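Local coordinates for protein beta-porphyranase A (Bacteroides plebeius, PDB 4AW7) that cleaves the beta-1,4 linkages between beta-D-galactose and 6-sulfated alpha-L-galactose in the red-algal polysaccharide porphyran, releasing mainly disaccharides in the human gut, at residues P143-F148 with S227-D232; P147-N152 with A194-A199; L426-N429 with G433-Y436; P521-N526 with V530-N535; V567-S572 with S579-Q584. All coordinates share one frame; numbering follows the deposited sequence. Where two conformers were deposited one is given.

Contact 1: residues P143-F148 with S227-D232; sequences PLNEPF and SVHLYD. With GLA (alpha-D-galactopyranose), chain B; GAL (beta-D-galactopyranose), chain D.
Glu146 meets His229 because its CG lies opposite the carbonyl carbon (chi1 -57°) and the chain beyond it is extended, which carries the carboxylate to the imidazole edge; in His229 the ring likewise leaves opposite its carbonyl carbon, on the Glu146 side. In the conformer given, His229 ND1 donates a hydrogen bond of 2.6 Å to Glu146 OE2, fairly straight at 159°. It uses the oxygen's anti lone pair, and the acceptor lies almost in the ring plane, although the carboxylate itself is turned 45° from that plane. Asn145 OD1 touches the same edge, 3.0 Å from His229 CE1, and also accepts a hydrogen bond from Arg69. This leaves the amide oriented with ND2 toward the sugar, where it donates to galactose O2 at 2.8 Å. An amide suits the place, since one end takes an N-H from protein while the other gives one to substrate. Tyr231 OH lies 3.2 Å from galactose O6 and is hydrogen-bonded to Glu272. Glu146 was modelled in two conformers, and its very short approach to O1 of the beta anomer is doubtful. Glu146, the probable proton donor, follows the fourth barrel strand, and Glu272, the probable nucleophile, lies on the seventh: the layout of a retaining (beta/alpha)8-barrel glycosidase at its -1 subsite.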
# COMPACT_ATOMS: atom_id res chain seq x y z
N PRO A 143 11.87 -9.37 8.34
CA PRO A 143 13.26 -9.79 8.50
C PRO A 143 14.35 -9.26 7.56
O PRO A 143 15.42 -8.97 8.01
CB PRO A 143 13.11 -11.30 8.41
CG PRO A 143 11.86 -11.59 9.15
CD PRO A 143 10.96 -10.40 8.87
N LEU A 144 14.10 -9.24 6.25
CA LEU A 144 15.08 -8.75 5.29
C LEU A 144 14.46 -7.82 4.27
O LEU A 144 13.51 -8.22 3.59
CB LEU A 144 15.75 -9.93 4.56
CG LEU A 144 16.48 -10.98 5.38
CD1 LEU A 144 16.85 -12.17 4.50
CD2 LEU A 144 17.78 -10.35 6.00
N ASN A 145 15.00 -6.64 4.14
CA ASN A 145 14.52 -5.69 3.16
C ASN A 145 15.00 -6.05 1.77
O ASN A 145 16.18 -6.37 1.58
CB ASN A 145 15.06 -4.32 3.51
CG ASN A 145 14.53 -3.25 2.58
OD1 ASN A 145 13.31 -3.11 2.41
ND2 ASN A 145 15.44 -2.48 1.96
N GLU A 146 14.10 -5.97 0.78
CA GLU A 146 14.38 -6.24 -0.64
C GLU A 146 15.43 -7.33 -0.86
O GLU A 146 16.46 -7.14 -1.50
CB GLU A 146 14.72 -4.95 -1.34
CG GLU A 146 13.58 -3.94 -1.18
CD GLU A 146 13.74 -2.74 -2.03
OE1 GLU A 146 14.82 -2.53 -2.60
OE2 GLU A 146 12.75 -1.97 -2.12
N PRO A 147 15.11 -8.54 -0.37
CA PRO A 147 16.16 -9.55 -0.33
C PRO A 147 16.55 -10.12 -1.68
O PRO A 147 17.73 -10.34 -1.92
CB PRO A 147 15.55 -10.65 0.56
CG PRO A 147 14.05 -10.48 0.44
CD PRO A 147 13.88 -8.99 0.31
N PHE A 148 15.55 -10.43 -2.51
CA PHE A 148 15.84 -11.21 -3.70
C PHE A 148 16.65 -10.43 -4.74
O PHE A 148 17.45 -11.03 -5.47
CB PHE A 148 14.54 -11.69 -4.35
CG PHE A 148 13.66 -12.59 -3.52
CD1 PHE A 148 14.18 -13.36 -2.48
CD2 PHE A 148 12.31 -12.67 -3.75
CE1 PHE A 148 13.39 -14.19 -1.77
CE2 PHE A 148 11.50 -13.48 -3.03
CZ PHE A 148 12.02 -14.26 -2.03
N SER A 227 4.28 -8.23 2.49
CA SER A 227 4.74 -6.87 2.29
C SER A 227 5.43 -6.66 0.95
O SER A 227 6.20 -7.50 0.48
CB SER A 227 5.65 -6.44 3.43
OG SER A 227 6.86 -7.15 3.50
N VAL A 228 5.14 -5.50 0.37
CA VAL A 228 5.67 -5.06 -0.89
C VAL A 228 5.96 -3.56 -0.82
O VAL A 228 5.40 -2.84 -0.00
CB VAL A 228 4.76 -5.38 -2.06
CG1 VAL A 228 4.35 -6.88 -2.14
CG2 VAL A 228 3.63 -4.51 -2.07
N HIS A 229 6.82 -3.11 -1.71
CA HIS A 229 7.12 -1.70 -1.93
C HIS A 229 6.50 -1.26 -3.24
O HIS A 229 6.57 -2.00 -4.24
CB HIS A 229 8.63 -1.50 -1.98
CG HIS A 229 9.32 -1.86 -0.71
ND1 HIS A 229 10.69 -1.99 -0.59
CD2 HIS A 229 8.80 -2.15 0.51
CE1 HIS A 229 10.96 -2.29 0.68
NE2 HIS A 229 9.83 -2.40 1.35
N LEU A 230 5.87 -0.09 -3.22
CA LEU A 230 5.18 0.44 -4.40
C LEU A 230 5.75 1.79 -4.79
O LEU A 230 5.59 2.77 -4.06
CB LEU A 230 3.67 0.59 -4.13
CG LEU A 230 2.91 -0.71 -3.90
CD1 LEU A 230 1.48 -0.36 -3.48
CD2 LEU A 230 2.95 -1.65 -5.12
N TYR A 231 6.38 1.82 -5.97
CA TYR A 231 7.01 3.03 -6.46
C TYR A 231 6.58 3.37 -7.89
O TYR A 231 6.46 2.47 -8.75
CB TYR A 231 8.54 2.88 -6.45
CG TYR A 231 9.11 3.07 -5.06
CD1 TYR A 231 9.29 4.34 -4.54
CD2 TYR A 231 9.45 2.00 -4.27
CE1 TYR A 231 9.79 4.54 -3.28
CE2 TYR A 231 9.97 2.19 -2.98
CZ TYR A 231 10.15 3.47 -2.53
OH TYR A 231 10.68 3.69 -1.27
N ASP A 232 6.43 4.66 -8.14
CA ASP A 232 6.36 5.23 -9.46
C ASP A 232 7.73 5.71 -9.89
O ASP A 232 8.45 6.27 -9.07
CB ASP A 232 5.41 6.43 -9.44
CG ASP A 232 3.98 6.08 -9.41
OD1 ASP A 232 3.62 4.94 -9.72
OD2 ASP A 232 3.17 6.96 -9.06
C1 GLA B . 13.81 0.48 -1.81
C2 GLA B . 14.80 0.56 -0.64
C3 GLA B . 14.98 1.99 -0.16
C4 GLA B . 15.16 2.96 -1.31
C5 GLA B . 14.00 2.79 -2.30
C6 GLA B . 14.01 3.99 -3.33
O1 GLA B . 12.48 0.53 -1.49
O2 GLA B . 14.38 -0.34 0.43
O3 GLA B . 16.13 2.14 0.61
O4 GLA B . 16.42 2.71 -1.96
O5 GLA B . 14.13 1.40 -2.84
O6 GLA B . 13.14 5.07 -2.78
C1 GAL D . 13.81 0.48 -1.81
C2 GAL D . 14.80 0.56 -0.64
C3 GAL D . 14.98 1.99 -0.16
C4 GAL D . 15.16 2.96 -1.31
C5 GAL D . 14.00 2.79 -2.30
C6 GAL D . 14.01 3.99 -3.33
O1 GAL D . 13.74 -0.94 -2.25
O2 GAL D . 14.38 -0.34 0.43
O3 GAL D . 16.13 2.14 0.61
O4 GAL D . 16.42 2.71 -1.96
O5 GAL D . 14.13 1.40 -2.84
O6 GAL D . 13.14 5.07 -2.78

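Contact 2: residues P147-N152 with A194-A199; sequences PFVHAN and AAAYPA. With K (potassium ion), chain F.
The ring of Tyr197, whose CB packs against Val149, carries Ala199 CB on one face, 3.2 Å above the ring plane and offset toward the rim, and meets the ring of Tyr207 edge-to-face. With CG turned opposite the backbone N (chi1 173°), the ring leads away from Val149, and its hydroxyl is hydrogen-bonded to Asp202. Around Val149 the contact is aliphatic. Val149 CG1 rests against a methyl and a methylene on the same side, 4.3 Å from Ala196 CB and 4.4 Å from Tyr197 CB, so a branched valine fits against a small alanine. Farther in, Pro147 places its CD 4.2 Å from Ala194 O, at the end of the strand. The short 3-10 turn that positions Val149 is closed by a bond of 3.0 Å from His150 N to Pro147 O. The carbonyl oxygen of Tyr197 binds a potassium ion at 3.1 Å, a site shared with the hydroxyls of Tyr193 and Tyr207. Ala196 also lies against Glu146, the probable proton donor. The contact thus joins the loop after the fourth strand of the (beta/alpha)8 barrel to the end of the fifth and the loop that follows it, beside the catalytic pocket.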
# COMPACT_ATOMS: atom_id res chain seq x y z
N PRO A 147 15.11 -8.54 -0.37
CA PRO A 147 16.16 -9.55 -0.33
C PRO A 147 16.55 -10.12 -1.68
O PRO A 147 17.73 -10.34 -1.92
CB PRO A 147 15.55 -10.65 0.56
CG PRO A 147 14.05 -10.48 0.44
CD PRO A 147 13.88 -8.99 0.31
N PHE A 148 15.55 -10.43 -2.51
CA PHE A 148 15.84 -11.21 -3.70
C PHE A 148 16.65 -10.43 -4.74
O PHE A 148 17.45 -11.03 -5.47
CB PHE A 148 14.54 -11.69 -4.35
CG PHE A 148 13.66 -12.59 -3.52
CD1 PHE A 148 14.18 -13.36 -2.48
CD2 PHE A 148 12.31 -12.67 -3.75
CE1 PHE A 148 13.39 -14.19 -1.77
CE2 PHE A 148 11.50 -13.48 -3.03
CZ PHE A 148 12.02 -14.26 -2.03
N VAL A 149 16.53 -9.11 -4.78
CA VAL A 149 17.33 -8.35 -5.73
C VAL A 149 18.81 -8.40 -5.34
O VAL A 149 19.66 -8.09 -6.17
CB VAL A 149 16.80 -6.95 -5.94
CG1 VAL A 149 15.34 -6.97 -6.62
CG2 VAL A 149 16.92 -6.15 -4.69
N HIS A 150 19.13 -8.78 -4.10
CA HIS A 150 20.49 -8.95 -3.61
C HIS A 150 21.03 -10.39 -3.66
O HIS A 150 22.15 -10.61 -3.25
CB HIS A 150 20.62 -8.39 -2.18
CG HIS A 150 20.48 -6.91 -2.14
ND1 HIS A 150 21.54 -6.08 -2.40
CD2 HIS A 150 19.40 -6.13 -2.00
CE1 HIS A 150 21.12 -4.83 -2.36
NE2 HIS A 150 19.82 -4.83 -2.15
N ALA A 151 20.24 -11.32 -4.19
CA ALA A 151 20.61 -12.73 -4.13
C ALA A 151 21.86 -13.10 -4.91
O ALA A 151 22.40 -14.18 -4.72
CB ALA A 151 19.45 -13.61 -4.56
N ASN A 152 22.29 -12.22 -5.80
CA ASN A 152 23.49 -12.42 -6.62
C ASN A 152 24.61 -11.49 -6.22
O ASN A 152 25.60 -11.40 -6.95
CB ASN A 152 23.15 -12.32 -8.10
CG ASN A 152 21.98 -13.18 -8.44
OD1 ASN A 152 21.99 -14.37 -8.09
ND2 ASN A 152 20.90 -12.58 -8.97
N ALA A 194 9.15 -7.86 1.80
CA ALA A 194 9.62 -6.51 1.55
C ALA A 194 10.02 -6.37 0.09
O ALA A 194 11.10 -5.86 -0.24
CB ALA A 194 10.79 -6.11 2.50
N ALA A 195 9.10 -6.76 -0.80
CA ALA A 195 9.41 -6.92 -2.23
C ALA A 195 9.71 -5.58 -2.90
O ALA A 195 8.86 -4.68 -2.94
CB ALA A 195 8.24 -7.57 -2.88
N ALA A 196 10.88 -5.49 -3.50
CA ALA A 196 11.31 -4.27 -4.21
C ALA A 196 10.78 -4.11 -5.56
O ALA A 196 10.72 -3.00 -6.08
CB ALA A 196 12.83 -4.29 -4.36
N TYR A 197 10.47 -5.20 -6.20
CA TYR A 197 10.28 -5.20 -7.71
C TYR A 197 9.12 -6.13 -7.99
O TYR A 197 9.32 -7.30 -8.35
CB TYR A 197 11.56 -5.63 -8.49
CG TYR A 197 11.41 -5.81 -9.99
CD1 TYR A 197 11.16 -4.70 -10.81
CD2 TYR A 197 11.60 -7.06 -10.60
CE1 TYR A 197 11.07 -4.83 -12.19
CE2 TYR A 197 11.49 -7.20 -12.01
CZ TYR A 197 11.23 -6.09 -12.78
OH TYR A 197 11.09 -6.20 -14.18
N PRO A 198 7.87 -5.69 -7.81
CA PRO A 198 6.72 -6.62 -7.82
C PRO A 198 6.22 -6.88 -9.25
O PRO A 198 5.03 -6.70 -9.57
CB PRO A 198 5.71 -5.88 -6.96
CG PRO A 198 5.97 -4.45 -7.22
CD PRO A 198 7.49 -4.36 -7.29
N ALA A 199 7.14 -7.29 -10.11
CA ALA A 199 6.89 -7.53 -11.53
C ALA A 199 6.38 -8.94 -11.75
O ALA A 199 7.01 -9.78 -12.41
CB ALA A 199 8.16 -7.22 -12.36
K K F . 10.24 -8.65 -5.73

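Contact 3: residues L426-N429 with G433-Y436; sequences LYVN and GIEY
Leu426-Asn429 and Gly433-Tyr436 run antiparallel with their axes 4.7 Å apart, forming the turn end of a beta hairpin in a beta-sandwich domain. The hydrogen-bonded pairs Tyr427-Glu435 and Asn429-Gly433 each exchange two backbone bonds. Gly433 has a positive phi (87°), and having no CB keeps it clear of the carbonyl oxygen of Ala432. Leu426, Val428, Ile434 and Tyr436 share one face. There Ile434 is the link: its CG2 meets Leu426 CD2 at 3.9 Å, and its CG1 lies beside Val428 CG2 at 4.1 Å, the two side chains pointing the same way. Leu426 CB sits in plane at the edge of the Tyr436 ring, 3.9 Å from CD1. Helices 293-305 and 359-365 cover this apolar face. On the other face, Asn429 OD1 accepts from Ala432 N in the turn, while Asn429 ND2 donates an almost straight bond (3.0 Å, 176°) to Tyr427 OH. One water donates both to Gly433 O, at 2.7 Å, and to Tyr427 O, at 3.1 Å.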
# COMPACT_ATOMS: atom_id res chain seq x y z
N LEU A 426 -3.40 20.35 -3.07
CA LEU A 426 -1.98 20.08 -3.19
C LEU A 426 -1.70 19.66 -4.62
O LEU A 426 -2.11 18.58 -5.08
CB LEU A 426 -1.54 19.00 -2.20
CG LEU A 426 -0.02 18.84 -2.01
CD1 LEU A 426 0.22 17.93 -0.82
CD2 LEU A 426 0.71 18.35 -3.27
N TYR A 427 -1.02 20.54 -5.36
CA TYR A 427 -0.68 20.31 -6.75
C TYR A 427 0.83 20.17 -6.86
O TYR A 427 1.55 21.03 -6.41
CB TYR A 427 -1.18 21.47 -7.64
CG TYR A 427 -0.67 21.39 -9.07
CD1 TYR A 427 -0.72 20.22 -9.78
CD2 TYR A 427 -0.13 22.50 -9.72
CE1 TYR A 427 -0.27 20.10 -11.08
CE2 TYR A 427 0.33 22.38 -11.06
CZ TYR A 427 0.28 21.18 -11.70
OH TYR A 427 0.73 21.10 -13.02
N VAL A 428 1.28 19.06 -7.42
CA VAL A 428 2.69 18.80 -7.64
C VAL A 428 2.98 19.00 -9.12
O VAL A 428 2.52 18.27 -9.97
CB VAL A 428 3.11 17.38 -7.21
CG1 VAL A 428 4.62 17.19 -7.37
CG2 VAL A 428 2.71 17.09 -5.76
N ASN A 429 3.74 20.04 -9.42
CA ASN A 429 4.20 20.29 -10.79
C ASN A 429 5.66 19.87 -10.90
O ASN A 429 6.47 20.21 -10.03
CB ASN A 429 4.01 21.76 -11.11
CG ASN A 429 4.47 22.10 -12.51
OD1 ASN A 429 5.63 22.43 -12.70
ND2 ASN A 429 3.59 21.92 -13.49
N GLY A 433 7.43 22.43 -8.44
CA GLY A 433 7.29 21.92 -7.08
C GLY A 433 5.86 21.92 -6.62
O GLY A 433 4.92 21.79 -7.40
N ILE A 434 5.70 21.98 -5.31
CA ILE A 434 4.38 21.88 -4.69
C ILE A 434 3.72 23.23 -4.56
O ILE A 434 4.32 24.17 -4.04
CB ILE A 434 4.48 21.19 -3.30
CG1 ILE A 434 4.87 19.72 -3.52
CG2 ILE A 434 3.16 21.32 -2.54
CD1 ILE A 434 5.25 18.98 -2.23
N GLU A 435 2.46 23.30 -4.98
CA GLU A 435 1.59 24.45 -4.72
C GLU A 435 0.46 23.97 -3.80
O GLU A 435 -0.40 23.16 -4.23
CB GLU A 435 1.00 25.06 -6.01
CG GLU A 435 0.12 26.29 -5.81
CD GLU A 435 0.90 27.53 -5.38
OE1 GLU A 435 2.15 27.54 -5.54
OE2 GLU A 435 0.27 28.49 -4.88
N TYR A 436 0.49 24.42 -2.56
CA TYR A 436 -0.50 24.06 -1.56
C TYR A 436 -1.30 25.29 -1.20
O TYR A 436 -0.74 26.32 -0.80
CB TYR A 436 0.16 23.48 -0.29
CG TYR A 436 -0.89 23.05 0.70
CD1 TYR A 436 -1.55 21.84 0.54
CD2 TYR A 436 -1.28 23.86 1.74
CE1 TYR A 436 -2.53 21.47 1.38
CE2 TYR A 436 -2.27 23.48 2.63
CZ TYR A 436 -2.90 22.27 2.43
OH TYR A 436 -3.92 21.85 3.25
O HOH W 1 2.84 23.16 -8.31

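Contact 4: residues P521-N526 with V530-N535; sequences PVVKIN and VSVPDN. With CA (calcium ion), chain C.
Val530 O accepts a hydrogen bond of 2.6 Å from a water that in turn accepts one from Val523 N at 3.0 Å, so the water bridges the two backbones where they part. Beside it they meet directly: Val530 N donates to Val523 O at 2.9 Å, nearly straight at 165°. Next to these bonds the side chains form a small apolar cluster. Val523 spreads its two methyls to different partners, CG1 to Val530 CG2 at 3.9 Å and CG2 to Val532 CG2 at only 3.4 Å, tighter than usual van der Waals contact. Val532 CG2 also presses to 3.3 Å from Pro521 O, so that methyl is wedged between a side chain and a carbonyl. The other methyl of Val530, CG1, meets Ile525 CG1 at 4.0 Å, the two side chains crossing at about a right angle. Beta-branched residues suit these extended backbones, and they bury their methyls against Leu507, Phe555 and Ile569. After the cluster the chain runs on to Asn535, whose OD1 binds a calcium ion at 2.4 Å. Three waters, Asp381, Trp536 O and Gly538 O are also ligands, and Asp381 comes from the link before strand 382-389. The contact lies at the edge of the C-terminal beta-sandwich, where the chain leaves one sheet for the other and binds calcium on the way.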
# COMPACT_ATOMS: atom_id res chain seq x y z
N PRO A 521 -12.26 -8.29 -23.29
CA PRO A 521 -12.92 -9.57 -23.41
C PRO A 521 -14.44 -9.40 -23.35
O PRO A 521 -14.94 -8.36 -22.91
CB PRO A 521 -12.45 -10.33 -22.16
CG PRO A 521 -12.24 -9.24 -21.14
CD PRO A 521 -11.67 -8.09 -21.95
N VAL A 522 -15.14 -10.42 -23.81
CA VAL A 522 -16.54 -10.56 -23.46
C VAL A 522 -16.56 -11.05 -22.00
O VAL A 522 -15.87 -12.02 -21.65
CB VAL A 522 -17.26 -11.53 -24.40
CG1 VAL A 522 -18.67 -11.85 -23.86
CG2 VAL A 522 -17.30 -10.98 -25.85
N VAL A 523 -17.39 -10.40 -21.18
CA VAL A 523 -17.52 -10.76 -19.76
C VAL A 523 -19.00 -11.06 -19.46
O VAL A 523 -19.86 -10.23 -19.76
CB VAL A 523 -17.04 -9.62 -18.84
CG1 VAL A 523 -17.30 -9.91 -17.35
CG2 VAL A 523 -15.57 -9.30 -19.07
N LYS A 524 -19.23 -12.23 -18.88
CA LYS A 524 -20.58 -12.63 -18.49
C LYS A 524 -20.63 -12.89 -16.98
O LYS A 524 -19.78 -13.60 -16.42
CB LYS A 524 -21.00 -13.88 -19.26
CG LYS A 524 -21.11 -13.66 -20.76
CD LYS A 524 -21.60 -14.90 -21.54
CE LYS A 524 -21.63 -14.57 -23.02
NZ LYS A 524 -22.43 -15.60 -23.75
N ILE A 525 -21.67 -12.32 -16.34
CA ILE A 525 -21.91 -12.52 -14.93
C ILE A 525 -23.13 -13.47 -14.87
O ILE A 525 -24.23 -13.07 -15.28
CB ILE A 525 -22.24 -11.19 -14.19
CG1 ILE A 525 -21.17 -10.12 -14.47
CG2 ILE A 525 -22.44 -11.42 -12.72
CD1 ILE A 525 -19.73 -10.46 -14.04
N ASN A 526 -22.92 -14.68 -14.39
CA ASN A 526 -24.02 -15.68 -14.41
C ASN A 526 -24.72 -15.71 -15.76
O ASN A 526 -25.96 -15.79 -15.84
CB ASN A 526 -25.00 -15.37 -13.28
CG ASN A 526 -24.32 -15.46 -11.92
OD1 ASN A 526 -23.54 -16.40 -11.67
ND2 ASN A 526 -24.61 -14.51 -11.03
N VAL A 530 -21.98 -8.22 -19.84
CA VAL A 530 -21.91 -6.86 -19.36
C VAL A 530 -20.83 -6.08 -20.11
O VAL A 530 -19.89 -6.66 -20.62
CB VAL A 530 -21.66 -6.82 -17.84
CG1 VAL A 530 -22.78 -7.54 -17.10
CG2 VAL A 530 -20.30 -7.44 -17.47
N SER A 531 -21.03 -4.77 -20.20
CA SER A 531 -20.11 -3.83 -20.82
C SER A 531 -18.74 -3.77 -20.09
O SER A 531 -18.71 -3.70 -18.87
CB SER A 531 -20.79 -2.45 -20.77
OG SER A 531 -20.11 -1.45 -21.49
N VAL A 532 -17.64 -3.87 -20.84
CA VAL A 532 -16.29 -3.70 -20.28
C VAL A 532 -15.84 -2.26 -20.58
O VAL A 532 -15.79 -1.82 -21.72
CB VAL A 532 -15.25 -4.72 -20.83
CG1 VAL A 532 -13.85 -4.40 -20.33
CG2 VAL A 532 -15.65 -6.18 -20.51
N PRO A 533 -15.48 -1.49 -19.55
CA PRO A 533 -15.01 -0.13 -19.80
C PRO A 533 -13.73 -0.05 -20.65
O PRO A 533 -12.88 -0.95 -20.62
CB PRO A 533 -14.74 0.41 -18.39
CG PRO A 533 -15.49 -0.46 -17.49
CD PRO A 533 -15.53 -1.81 -18.13
N ASP A 534 -13.59 1.06 -21.33
CA ASP A 534 -12.36 1.40 -22.05
C ASP A 534 -11.27 1.93 -21.16
O ASP A 534 -10.11 1.79 -21.50
CB ASP A 534 -12.65 2.42 -23.18
CG ASP A 534 -13.71 1.92 -24.17
OD1 ASP A 534 -13.56 0.79 -24.62
OD2 ASP A 534 -14.68 2.67 -24.46
N ASN A 535 -11.64 2.47 -20.02
CA ASN A 535 -10.77 3.18 -19.10
C ASN A 535 -10.59 2.36 -17.82
O ASN A 535 -11.43 1.56 -17.44
CB ASN A 535 -11.42 4.54 -18.76
CG ASN A 535 -10.47 5.50 -18.08
OD1 ASN A 535 -9.24 5.31 -18.10
ND2 ASN A 535 -11.02 6.55 -17.50
CA CA C . -7.13 5.90 -17.11
O HOH W 2 -18.94 -8.19 -22.56
O HOH W 3 -5.60 7.78 -17.48
O HOH W 4 -7.22 6.60 -19.53
O HOH W 5 -6.68 3.98 -18.51

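Contact 5: residues V567-S572 with S579-Q584; sequences VDITFS and SSMILQ
Two sheets of the C-terminal beta-sandwich face each other here, strand 567-570 from one and strand 579-584 from the other, with segment axes 10.0 Å apart and N-to-C directions at 136°. At this separation side chains, not backbones, make the contact. Met581 reaches across: its chain bends at both chi2 (-79°) and chi3 (-83°), bringing the terminal methyl into the gap between two residues of the opposite strand. CE lies 3.6 Å from Val567 CG1 and 3.8 Å from Ile569 CG2, with Ile569 CD1 also near at 4.0 Å. A flexible, unbranched methionine suits the task of fitting one methyl among the stiff, beta-branched side chains of its partners. Val567 divides its methyls, for while CG1 takes the methionine, CG2 meets Leu583 CD2 tip to tip at 4.1 Å. All four residues are buried, and Phe493, Phe495, Leu507 and Ile498 add to the same core. At the start of 579-584, a classic bulge sets two successive residues, Ser579 and Ser580, against the single residue Ser510 of strand 503-514. Strand 563-570 is flanked in its sheet by strands 491-498 and 522-525, while strand 577-589 runs between 469-484 and 503-514 and turns Ser580 and Ile582 to helix 245-262 of the barrel.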
# COMPACT_ATOMS: atom_id res chain seq x y z
N VAL A 567 -18.28 -16.12 -13.18
CA VAL A 567 -17.89 -15.13 -14.15
C VAL A 567 -17.17 -15.86 -15.28
O VAL A 567 -16.27 -16.64 -15.01
CB VAL A 567 -17.00 -14.06 -13.53
CG1 VAL A 567 -16.63 -13.10 -14.61
CG2 VAL A 567 -17.74 -13.37 -12.39
N ASP A 568 -17.58 -15.62 -16.52
CA ASP A 568 -16.95 -16.24 -17.69
C ASP A 568 -16.44 -15.14 -18.56
O ASP A 568 -17.16 -14.18 -18.83
CB ASP A 568 -17.97 -17.15 -18.39
CG ASP A 568 -18.36 -18.28 -17.50
OD1 ASP A 568 -17.63 -19.27 -17.41
OD2 ASP A 568 -19.38 -18.17 -16.77
N ILE A 569 -15.18 -15.26 -19.03
CA ILE A 569 -14.63 -14.21 -19.87
C ILE A 569 -13.94 -14.84 -21.10
O ILE A 569 -13.34 -15.90 -20.98
CB ILE A 569 -13.72 -13.20 -19.12
CG1 ILE A 569 -12.42 -13.84 -18.70
CG2 ILE A 569 -14.43 -12.63 -17.90
CD1 ILE A 569 -11.46 -12.80 -18.06
N THR A 570 -14.04 -14.15 -22.22
CA THR A 570 -13.44 -14.65 -23.46
C THR A 570 -12.73 -13.52 -24.18
O THR A 570 -13.32 -12.50 -24.50
CB THR A 570 -14.49 -15.36 -24.38
OG1 THR A 570 -15.23 -16.32 -23.62
CG2 THR A 570 -13.75 -16.07 -25.54
N PHE A 571 -11.44 -13.73 -24.46
CA PHE A 571 -10.65 -12.82 -25.26
C PHE A 571 -10.62 -13.35 -26.70
O PHE A 571 -10.56 -14.56 -26.90
CB PHE A 571 -9.21 -12.72 -24.73
CG PHE A 571 -9.11 -12.18 -23.32
CD1 PHE A 571 -9.35 -12.98 -22.22
CD2 PHE A 571 -8.84 -10.84 -23.13
CE1 PHE A 571 -9.27 -12.48 -20.93
CE2 PHE A 571 -8.75 -10.32 -21.79
CZ PHE A 571 -8.98 -11.14 -20.75
N SER A 572 -10.55 -12.43 -27.63
CA SER A 572 -10.53 -12.80 -29.05
C SER A 572 -9.15 -13.24 -29.53
O SER A 572 -9.02 -13.84 -30.64
CB SER A 572 -11.03 -11.63 -29.85
OG SER A 572 -10.22 -10.50 -29.73
N SER A 579 -4.58 -12.91 -14.18
CA SER A 579 -3.87 -13.16 -12.91
C SER A 579 -4.82 -13.37 -11.73
O SER A 579 -4.63 -14.28 -10.95
CB SER A 579 -2.87 -12.04 -12.64
OG SER A 579 -3.52 -10.78 -12.65
N SER A 580 -5.86 -12.53 -11.66
CA SER A 580 -6.84 -12.68 -10.57
C SER A 580 -8.18 -12.12 -11.03
O SER A 580 -8.27 -11.20 -11.86
CB SER A 580 -6.37 -11.99 -9.28
OG SER A 580 -6.15 -10.60 -9.43
N MET A 581 -9.22 -12.69 -10.40
CA MET A 581 -10.62 -12.28 -10.60
C MET A 581 -11.24 -12.20 -9.23
O MET A 581 -11.32 -13.18 -8.51
CB MET A 581 -11.35 -13.30 -11.48
CG MET A 581 -10.82 -13.37 -12.91
SD MET A 581 -11.42 -12.05 -13.95
CE MET A 581 -13.01 -12.75 -14.42
N ILE A 582 -11.70 -10.99 -8.89
CA ILE A 582 -12.26 -10.71 -7.56
C ILE A 582 -13.58 -9.97 -7.77
O ILE A 582 -13.64 -9.01 -8.54
CB ILE A 582 -11.29 -9.85 -6.73
CG1 ILE A 582 -9.99 -10.61 -6.48
CG2 ILE A 582 -11.93 -9.42 -5.38
CD1 ILE A 582 -8.83 -9.78 -5.97
N LEU A 583 -14.65 -10.41 -7.08
CA LEU A 583 -15.90 -9.67 -7.13
C LEU A 583 -15.98 -8.73 -5.92
O LEU A 583 -15.75 -9.15 -4.79
CB LEU A 583 -17.13 -10.60 -7.13
CG LEU A 583 -17.38 -11.35 -8.42
CD1 LEU A 583 -18.50 -12.34 -8.24
CD2 LEU A 583 -17.70 -10.38 -9.54
N GLN A 584 -16.33 -7.48 -6.18
CA GLN A 584 -16.56 -6.50 -5.11
C GLN A 584 -18.06 -6.22 -5.06
O GLN A 584 -18.66 -5.94 -6.10
CB GLN A 584 -15.80 -5.21 -5.35
CG GLN A 584 -16.29 -4.14 -4.40
CD GLN A 584 -15.50 -2.88 -4.43
OE1 GLN A 584 -14.35 -2.89 -4.02
NE2 GLN A 584 -16.14 -1.74 -4.87

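Overall arrangement
After two N-terminal strands that join the sheets of the later domains, the chain builds the catalytic barrel. The loop after strand 136-142 opens both contact 1 and contact 2; contact 2 closes first, at 194-199, and therefore lies within the larger loop that contact 1 closes at 227-232. The two share Pro147 and Phe148 and touch through neighbouring strands, His229 N to Ala195 O. The other contacts follow in series. Contact 3 closes a hairpin about 28 Å, centre to centre, from contact 1, in the middle beta-sandwich domain, whose sheet also takes in strand 21-25. Contacts 4 and 5 each close a short loop in the C-terminal sandwich; strands 522-525 and 563-570 join them side by side.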